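Local atomic coordinates of lipase (Photobacterium sp. M37, PDB entry 2ORY), a protein that catalyses the hydrolysis of triacylglycerols as a cold-adapted lipase of the alpha/beta hydrolase fold. Residues F12-T21 with V86-P94; K5-S13 with D200-G208. All coordinates share one frame; numbering follows the deposited sequence.

Contact 1 of 2, residues F12-T21 with V86-P94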
loop_
_atom_site.group_PDB
_atom_site.type_symbol
_atom_site.label_atom_id
_atom_site.label_comp_id
_atom_site.label_asym_id
_atom_site.label_seq_id
_atom_site.Cartn_x
_atom_site.Cartn_y
_atom_site.Cartn_z
ATOM N N PHE A 12 3.789 3.378 -10.087
ATOM C CA PHE A 12 2.656 2.474 -10.234
ATOM C C PHE A 12 1.737 2.580 -9.030
ATOM O O PHE A 12 0.520 2.489 -9.161
ATOM C CB PHE A 12 3.130 1.029 -10.370
ATOM C CG PHE A 12 3.697 0.702 -11.718
ATOM C CD1 PHE A 12 5.024 0.288 -11.852
ATOM C CD2 PHE A 12 2.893 0.774 -12.853
ATOM C CE1 PHE A 12 5.538 -0.055 -13.094
ATOM C CE2 PHE A 12 3.398 0.436 -14.099
ATOM C CZ PHE A 12 4.725 0.018 -14.223
ATOM N N SER A 13 2.327 2.773 -7.855
ATOM C CA SER A 13 1.540 2.891 -6.643
ATOM C C SER A 13 0.673 4.136 -6.720
ATOM O O SER A 13 -0.486 4.114 -6.303
ATOM C CB SER A 13 2.438 2.968 -5.409
ATOM O OG SER A 13 2.983 1.698 -5.090
ATOM N N TYR A 14 1.226 5.217 -7.264
ATOM C CA TYR A 14 0.470 6.469 -7.364
ATOM C C TYR A 14 -0.535 6.518 -8.502
ATOM O O TYR A 14 -1.577 7.173 -8.388
ATOM C CB TYR A 14 1.410 7.678 -7.422
ATOM C CG TYR A 14 1.795 8.156 -6.029
ATOM C CD1 TYR A 14 2.408 7.284 -5.123
ATOM C CD2 TYR A 14 1.508 9.455 -5.598
ATOM C CE1 TYR A 14 2.723 7.685 -3.823
ATOM C CE2 TYR A 14 1.825 9.879 -4.290
ATOM C CZ TYR A 14 2.432 8.981 -3.406
ATOM O OH TYR A 14 2.747 9.353 -2.110
ATOM N N MET A 15 -0.244 5.805 -9.583
ATOM C CA MET A 15 -1.161 5.744 -10.716
ATOM C C MET A 15 -2.431 5.020 -10.255
ATOM O O MET A 15 -3.496 5.189 -10.839
ATOM C CB MET A 15 -0.516 4.978 -11.876
ATOM C CG MET A 15 -1.317 5.026 -13.183
ATOM S SD MET A 15 -0.471 4.175 -14.546
ATOM C CE MET A 15 -0.902 2.502 -14.222
ATOM N N SER A 16 -2.295 4.210 -9.203
ATOM C CA SER A 16 -3.407 3.464 -8.624
ATOM C C SER A 16 -4.493 4.390 -8.103
ATOM O O SER A 16 -5.667 4.021 -8.045
ATOM C CB SER A 16 -2.918 2.626 -7.449
ATOM O OG SER A 16 -1.836 1.817 -7.835
ATOM N N TYR A 17 -4.087 5.587 -7.712
ATOM C CA TYR A 17 -5.000 6.560 -7.147
ATOM C C TYR A 17 -5.915 7.335 -8.106
ATOM O O TYR A 17 -6.746 8.127 -7.659
ATOM C CB TYR A 17 -4.208 7.537 -6.265
ATOM C CG TYR A 17 -3.776 6.918 -4.947
ATOM C CD1 TYR A 17 -2.438 6.916 -4.553
ATOM C CD2 TYR A 17 -4.713 6.315 -4.099
ATOM C CE1 TYR A 17 -2.038 6.330 -3.352
ATOM C CE2 TYR A 17 -4.324 5.728 -2.894
ATOM C CZ TYR A 17 -2.987 5.740 -2.530
ATOM O OH TYR A 17 -2.607 5.172 -1.337
ATOM N N TYR A 18 -5.788 7.115 -9.409
ATOM C CA TYR A 18 -6.649 7.831 -10.332
ATOM C C TYR A 18 -8.090 7.541 -9.978
ATOM O O TYR A 18 -8.443 6.399 -9.712
ATOM C CB TYR A 18 -6.375 7.416 -11.772
ATOM C CG TYR A 18 -5.365 8.300 -12.461
ATOM C CD1 TYR A 18 -4.207 7.762 -13.018
ATOM C CD2 TYR A 18 -5.578 9.672 -12.576
ATOM C CE1 TYR A 18 -3.290 8.561 -13.676
ATOM C CE2 TYR A 18 -4.665 10.485 -13.234
ATOM C CZ TYR A 18 -3.525 9.922 -13.784
ATOM O OH TYR A 18 -2.617 10.706 -14.458
ATOM N N GLY A 19 -8.916 8.581 -9.957
ATOM C CA GLY A 19 -10.314 8.391 -9.625
ATOM C C GLY A 19 -10.596 8.127 -8.149
ATOM O O GLY A 19 -11.591 7.478 -7.806
ATOM N N ILE A 20 -9.739 8.633 -7.269
ATOM C CA ILE A 20 -9.935 8.424 -5.841
ATOM C C ILE A 20 -11.133 9.211 -5.311
ATOM O O ILE A 20 -11.756 8.818 -4.326
ATOM C CB ILE A 20 -8.647 8.788 -5.040
ATOM C CG1 ILE A 20 -8.074 7.533 -4.387
ATOM C CG2 ILE A 20 -8.941 9.819 -3.972
ATOM C CD1 ILE A 20 -9.037 6.819 -3.515
ATOM N N THR A 21 -11.462 10.311 -5.974
ATOM C CA THR A 21 -12.590 11.142 -5.557
ATOM C C THR A 21 -13.692 11.193 -6.621
ATOM O O THR A 21 -14.427 12.176 -6.733
ATOM C CB THR A 21 -12.117 12.573 -5.252
ATOM O OG1 THR A 21 -11.268 13.025 -6.316
ATOM C CG2 THR A 21 -11.345 12.616 -3.932
ATOM N N VAL A 86 3.768 -6.478 -12.617
ATOM C CA VAL A 86 3.641 -5.606 -11.450
ATOM C C VAL A 86 2.196 -5.711 -10.948
ATOM O O VAL A 86 1.268 -5.520 -11.718
ATOM C CB VAL A 86 3.900 -4.104 -11.780
ATOM C CG1 VAL A 86 3.599 -3.247 -10.558
ATOM C CG2 VAL A 86 5.331 -3.888 -12.196
ATOM N N ILE A 87 1.997 -6.053 -9.677
ATOM C CA ILE A 87 0.646 -6.074 -9.108
ATOM C C ILE A 87 0.593 -4.819 -8.200
ATOM O O ILE A 87 1.343 -4.725 -7.228
ATOM C CB ILE A 87 0.409 -7.307 -8.236
ATOM C CG1 ILE A 87 0.473 -8.583 -9.073
ATOM C CG2 ILE A 87 -0.917 -7.164 -7.514
ATOM C CD1 ILE A 87 0.304 -9.847 -8.221
ATOM N N ALA A 88 -0.260 -3.854 -8.528
ATOM C CA ALA A 88 -0.351 -2.627 -7.731
ATOM C C ALA A 88 -1.675 -2.608 -6.959
ATOM O O ALA A 88 -2.721 -2.995 -7.485
ATOM C CB ALA A 88 -0.228 -1.394 -8.640
ATOM N N ILE A 89 -1.617 -2.160 -5.706
ATOM C CA ILE A 89 -2.784 -2.151 -4.839
ATOM C C ILE A 89 -3.043 -0.786 -4.223
ATOM O O ILE A 89 -2.122 -0.083 -3.813
ATOM C CB ILE A 89 -2.608 -3.228 -3.726
ATOM C CG1 ILE A 89 -2.649 -4.625 -4.386
ATOM C CG2 ILE A 89 -3.667 -3.060 -2.610
ATOM C CD1 ILE A 89 -2.182 -5.765 -3.520
ATOM N N ARG A 90 -4.319 -0.427 -4.154
ATOM C CA ARG A 90 -4.757 0.854 -3.604
ATOM C C ARG A 90 -5.843 0.576 -2.575
ATOM O O ARG A 90 -6.580 -0.404 -2.704
ATOM C CB ARG A 90 -5.358 1.704 -4.736
ATOM C CG ARG A 90 -5.893 3.060 -4.332
ATOM C CD ARG A 90 -6.785 3.675 -5.407
ATOM N NE ARG A 90 -8.157 3.200 -5.293
ATOM C CZ ARG A 90 -9.141 3.556 -6.107
ATOM N NH1 ARG A 90 -8.909 4.399 -7.104
ATOM N NH2 ARG A 90 -10.353 3.056 -5.938
ATOM N N GLY A 91 -5.921 1.437 -1.562
ATOM C CA GLY A 91 -6.942 1.349 -0.534
ATOM C C GLY A 91 -7.796 2.604 -0.697
ATOM O O GLY A 91 -7.990 3.057 -1.817
ATOM N N THR A 92 -8.273 3.185 0.403
ATOM C CA THR A 92 -9.105 4.396 0.375
ATOM C C THR A 92 -8.269 5.658 0.170
ATOM O O THR A 92 -7.047 5.620 0.283
ATOM C CB THR A 92 -9.825 4.549 1.703
ATOM O OG1 THR A 92 -10.290 3.268 2.106
ATOM C CG2 THR A 92 -11.004 5.452 1.595
ATOM N N ASN A 93 -8.934 6.767 -0.139
ATOM C CA ASN A 93 -8.255 8.044 -0.322
ATOM C C ASN A 93 -7.397 8.218 0.920
ATOM O O ASN A 93 -7.912 8.403 2.030
ATOM C CB ASN A 93 -9.271 9.167 -0.399
ATOM C CG ASN A 93 -8.638 10.498 -0.698
ATOM O OD1 ASN A 93 -7.410 10.639 -0.688
ATOM N ND2 ASN A 93 -9.476 11.498 -0.964
ATOM N N PRO A 94 -6.069 8.204 0.739
ATOM C CA PRO A 94 -5.100 8.332 1.827
ATOM C C PRO A 94 -4.950 9.634 2.611
ATOM O O PRO A 94 -4.327 9.613 3.678
ATOM C CB PRO A 94 -3.792 7.927 1.150
ATOM C CG PRO A 94 -3.943 8.551 -0.219
ATOM C CD PRO A 94 -5.397 8.245 -0.580
HETATM O O HOH W 1 -1.083 2.178 -4.144
HETATM O O HOH W 2 -4.204 2.951 -0.291
#

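Contact 2 of 2, residues K5-S13 with D200-G208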
loop_
_atom_site.group_PDB
_atom_site.type_symbol
_atom_site.label_atom_id
_atom_site.label_comp_id
_atom_site.label_asym_id
_atom_site.label_seq_id
_atom_site.Cartn_x
_atom_site.Cartn_y
_atom_site.Cartn_z
ATOM N N LYS A 5 14.205 0.958 -9.507
ATOM C CA LYS A 5 13.067 0.066 -9.368
ATOM C C LYS A 5 12.078 0.677 -8.377
ATOM O O LYS A 5 10.879 0.687 -8.619
ATOM C CB LYS A 5 13.535 -1.306 -8.871
ATOM C CG LYS A 5 12.440 -2.362 -8.736
ATOM C CD LYS A 5 13.031 -3.675 -8.213
ATOM C CE LYS A 5 11.963 -4.718 -7.951
ATOM N NZ LYS A 5 11.272 -5.052 -9.207
ATOM N N GLU A 6 12.599 1.205 -7.275
ATOM C CA GLU A 6 11.768 1.817 -6.245
ATOM C C GLU A 6 10.976 2.999 -6.776
ATOM O O GLU A 6 9.798 3.156 -6.458
ATOM C CB GLU A 6 12.634 2.248 -5.061
ATOM C CG GLU A 6 13.337 1.086 -4.424
ATOM C CD GLU A 6 14.782 0.966 -4.847
ATOM O OE1 GLU A 6 15.086 0.910 -6.067
ATOM O OE2 GLU A 6 15.618 0.921 -3.924
ATOM N N GLN A 7 11.628 3.833 -7.579
ATOM C CA GLN A 7 10.973 4.990 -8.177
ATOM C C GLN A 7 9.894 4.529 -9.157
ATOM O O GLN A 7 8.833 5.145 -9.280
ATOM C CB GLN A 7 11.994 5.851 -8.923
ATOM C CG GLN A 7 13.073 6.427 -8.033
ATOM C CD GLN A 7 14.079 7.222 -8.829
ATOM O OE1 GLN A 7 14.809 6.672 -9.655
ATOM N NE2 GLN A 7 14.115 8.526 -8.598
ATOM N N LEU A 8 10.165 3.436 -9.853
ATOM C CA LEU A 8 9.201 2.930 -10.807
ATOM C C LEU A 8 7.961 2.456 -10.095
ATOM O O LEU A 8 6.857 2.802 -10.488
ATOM C CB LEU A 8 9.796 1.790 -11.626
ATOM C CG LEU A 8 8.866 1.196 -12.681
ATOM C CD1 LEU A 8 8.496 2.263 -13.703
ATOM C CD2 LEU A 8 9.571 0.036 -13.364
ATOM N N MET A 9 8.139 1.658 -9.050
ATOM C CA MET A 9 7.014 1.156 -8.271
ATOM C C MET A 9 6.233 2.291 -7.574
ATOM O O MET A 9 5.042 2.154 -7.302
ATOM C CB MET A 9 7.510 0.139 -7.237
ATOM C CG MET A 9 8.168 -1.113 -7.826
ATOM S SD MET A 9 7.244 -1.959 -9.129
ATOM C CE MET A 9 6.078 -2.763 -8.243
ATOM N N LEU A 10 6.903 3.397 -7.264
ATOM C CA LEU A 10 6.231 4.540 -6.640
ATOM C C LEU A 10 5.248 5.079 -7.670
ATOM O O LEU A 10 4.133 5.471 -7.340
ATOM C CB LEU A 10 7.230 5.647 -6.291
ATOM C CG LEU A 10 6.579 6.879 -5.644
ATOM C CD1 LEU A 10 6.071 6.473 -4.253
ATOM C CD2 LEU A 10 7.568 8.034 -5.536
ATOM N N ALA A 11 5.689 5.092 -8.928
ATOM C CA ALA A 11 4.869 5.558 -10.036
ATOM C C ALA A 11 3.627 4.688 -10.215
ATOM O O ALA A 11 2.539 5.191 -10.485
ATOM C CB ALA A 11 5.699 5.570 -11.334
ATOM N N PHE A 12 3.789 3.378 -10.087
ATOM C CA PHE A 12 2.656 2.474 -10.234
ATOM C C PHE A 12 1.737 2.580 -9.030
ATOM O O PHE A 12 0.520 2.489 -9.161
ATOM C CB PHE A 12 3.130 1.029 -10.370
ATOM C CG PHE A 12 3.697 0.702 -11.718
ATOM C CD1 PHE A 12 5.024 0.288 -11.852
ATOM C CD2 PHE A 12 2.893 0.774 -12.853
ATOM C CE1 PHE A 12 5.538 -0.055 -13.094
ATOM C CE2 PHE A 12 3.398 0.436 -14.099
ATOM C CZ PHE A 12 4.725 0.018 -14.223
ATOM N N SER A 13 2.327 2.773 -7.855
ATOM C CA SER A 13 1.540 2.891 -6.643
ATOM C C SER A 13 0.673 4.136 -6.720
ATOM O O SER A 13 -0.486 4.114 -6.303
ATOM C CB SER A 13 2.438 2.968 -5.409
ATOM O OG SER A 13 2.983 1.698 -5.090
ATOM N N ASP A 200 9.446 -15.443 -9.229
ATOM C CA ASP A 200 10.236 -14.673 -8.266
ATOM C C ASP A 200 9.347 -13.543 -7.775
ATOM O O ASP A 200 9.001 -12.627 -8.536
ATOM C CB ASP A 200 11.490 -14.082 -8.926
ATOM C CG ASP A 200 12.573 -15.130 -9.175
ATOM O OD1 ASP A 200 12.238 -16.332 -9.252
ATOM O OD2 ASP A 200 13.756 -14.751 -9.304
ATOM N N ILE A 201 8.985 -13.619 -6.499
ATOM C CA ILE A 201 8.100 -12.642 -5.889
ATOM C C ILE A 201 8.827 -11.645 -5.008
ATOM O O ILE A 201 9.545 -12.025 -4.091
ATOM C CB ILE A 201 7.021 -13.350 -5.028
ATOM C CG1 ILE A 201 6.200 -14.303 -5.907
ATOM C CG2 ILE A 201 6.140 -12.298 -4.322
ATOM C CD1 ILE A 201 5.159 -15.117 -5.161
ATOM N N SER A 202 8.631 -10.366 -5.292
ATOM C CA SER A 202 9.231 -9.306 -4.489
ATOM C C SER A 202 8.160 -8.260 -4.209
ATOM O O SER A 202 7.113 -8.236 -4.856
ATOM C CB SER A 202 10.364 -8.630 -5.248
ATOM O OG SER A 202 9.861 -8.180 -6.487
ATOM N N THR A 203 8.428 -7.375 -3.259
ATOM C CA THR A 203 7.466 -6.338 -2.952
ATOM C C THR A 203 8.122 -5.064 -2.447
ATOM O O THR A 203 9.083 -5.109 -1.673
ATOM C CB THR A 203 6.434 -6.834 -1.902
ATOM O OG1 THR A 203 5.505 -5.787 -1.613
ATOM C CG2 THR A 203 7.128 -7.252 -0.616
ATOM N N ILE A 204 7.605 -3.931 -2.915
ATOM C CA ILE A 204 8.084 -2.623 -2.500
ATOM C C ILE A 204 6.874 -1.837 -2.008
ATOM O O ILE A 204 6.216 -1.130 -2.768
ATOM C CB ILE A 204 8.784 -1.867 -3.669
ATOM C CG1 ILE A 204 10.023 -2.648 -4.103
ATOM C CG2 ILE A 204 9.267 -0.483 -3.206
ATOM C CD1 ILE A 204 10.820 -1.978 -5.228
ATOM N N PRO A 205 6.545 -1.980 -0.723
ATOM C CA PRO A 205 5.402 -1.286 -0.115
ATOM C C PRO A 205 5.787 0.056 0.486
ATOM O O PRO A 205 6.741 0.138 1.254
ATOM C CB PRO A 205 4.948 -2.264 0.955
ATOM C CG PRO A 205 6.271 -2.806 1.446
ATOM C CD PRO A 205 7.099 -2.995 0.193
ATOM N N PHE A 206 5.033 1.098 0.141
ATOM C CA PHE A 206 5.283 2.444 0.647
ATOM C C PHE A 206 4.300 2.863 1.733
ATOM O O PHE A 206 3.134 2.468 1.715
ATOM C CB PHE A 206 5.157 3.495 -0.472
ATOM C CG PHE A 206 6.118 3.311 -1.620
ATOM C CD1 PHE A 206 5.851 2.392 -2.638
ATOM C CD2 PHE A 206 7.303 4.037 -1.671
ATOM C CE1 PHE A 206 6.750 2.194 -3.687
ATOM C CE2 PHE A 206 8.213 3.844 -2.719
ATOM C CZ PHE A 206 7.933 2.921 -3.724
ATOM N N ALA A 207 4.793 3.647 2.689
ATOM C CA ALA A 207 3.960 4.256 3.716
ATOM C C ALA A 207 2.886 3.396 4.368
ATOM O O ALA A 207 1.796 3.887 4.691
ATOM C CB ALA A 207 3.305 5.485 3.099
ATOM N N GLY A 208 3.184 2.131 4.588
ATOM C CA GLY A 208 2.177 1.267 5.159
ATOM C C GLY A 208 2.214 1.072 6.651
ATOM O O GLY A 208 3.290 1.101 7.272
#

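Contact 1 of 2, residues F12-T21 with V86-P94
R90 leaves the strand with CG opposite its own backbone N (chi1 179°), and a bend at chi3 (85°) then turns its guanidinium toward the turns that follow helix 5-15, against Y18 and I20. Its methylene part runs past the ring of Y17, with Y17 CE2 3.4 Å from R90 CG. Y18 O lies at the edge of the guanidinium, in plane, 3.3 Å from R90 NH1, and I20 CD1 sits 4.0 Å above one face of the guanidinium. P94 comes to the Y17 ring from the side opposite R90: P94 CG is 4.2 Å from the ring centroid in an off-centre CH-pi contact. This is the N-terminal helix of an alpha/beta hydrolase packing on a central strand, 84-90, of its main sheet. Y17 and P94 both touch S174, the probable nucleophile, and Y17 OH is hydrogen-bonded to H173 ND1. A water bridges Y17 OH and G91 N. Earlier in the chain, S16 OG donates to a lone pair of F12 O (2.8 Å) in the carbonyl plane. F12 O also bonds Y74 OH, and A88 CB packs 3.7 Å from S16 OG. V86 CG1 lies over one face of the F12 ring. Toward the surface, I20 crosses N93 at about a right angle, with I20 CG2 3.4 Å from N93 CG.

Contact 2 of 2, residues K5-S13 with D200-G208
F206 turns its ring against the helix, and L10 CD1 covers one face of it. The methyl is 3.8 Å from the F206 ring centroid and 17° off the normal, a CH-pi contact over the face. L10 is set for this by a first torsion of 179°, which points CG away from its backbone N and lets the side chain meet F206 at about a right angle. At the ring edge, F206 CZ comes 3.3 Å from E6 O. S13 OG is 3.8 Å from F206 CD1. This is the tightly packed part of the contact. It is closed further by Y316 of helix 304-319, which touches both L10 and F206.

Two residues earlier on the strand, I204 sends CD1 to the helix. M9 CG lies 3.8 Å from I204 CD1, and the methionine chain bends at chi2 and chi3, while M9 also touches C169 and T171 of the neighbouring strand 166-173. The packing then thins toward solvent. K5 is exposed, and its methylenes pass I204 with K5 CG 3.9 Å from I204 CD1. Beyond that, K5 CE approaches S202 OG no closer than 4.3 Å.

Helix segment 5-13 crosses strand segment 200-206 at -64°, with the axes 9.1 Å apart; the strand is the outermost parallel strand of the alpha/beta hydrolase sheet. S13 OG donates to M9 O at 3.1 Å. That oxygen also takes the helical bond from S13 N, and the two donors arrive from opposite faces of the carbonyl plane.

No hydrogen bond joins the two segments directly, so their adhesion rests on apolar and CH-pi contacts, while the bond between S13 OG and T171 OG1 ties the helix to the adjacent strand 166-173.

Overall arrangement
The chain starts close to helix 5-15, and both contacts use that helix. Contact 1 closes the first loop, from the end of the helix and the turns after it to strand 84-90. The chain then passes through strand 166-173 and reaches strand 199-206, at one border of the main sheet. There contact 2 closes a longer loop back to the helix, and this loop encloses contact 1. The loops therefore nest and do not cross. Strand 166-173 runs between the two target strands, so the helix spans one face of this part of the sheet. The contacts share F12 and S13. They also touch directly, with V86 CG1 3.4 Å from M9 CE.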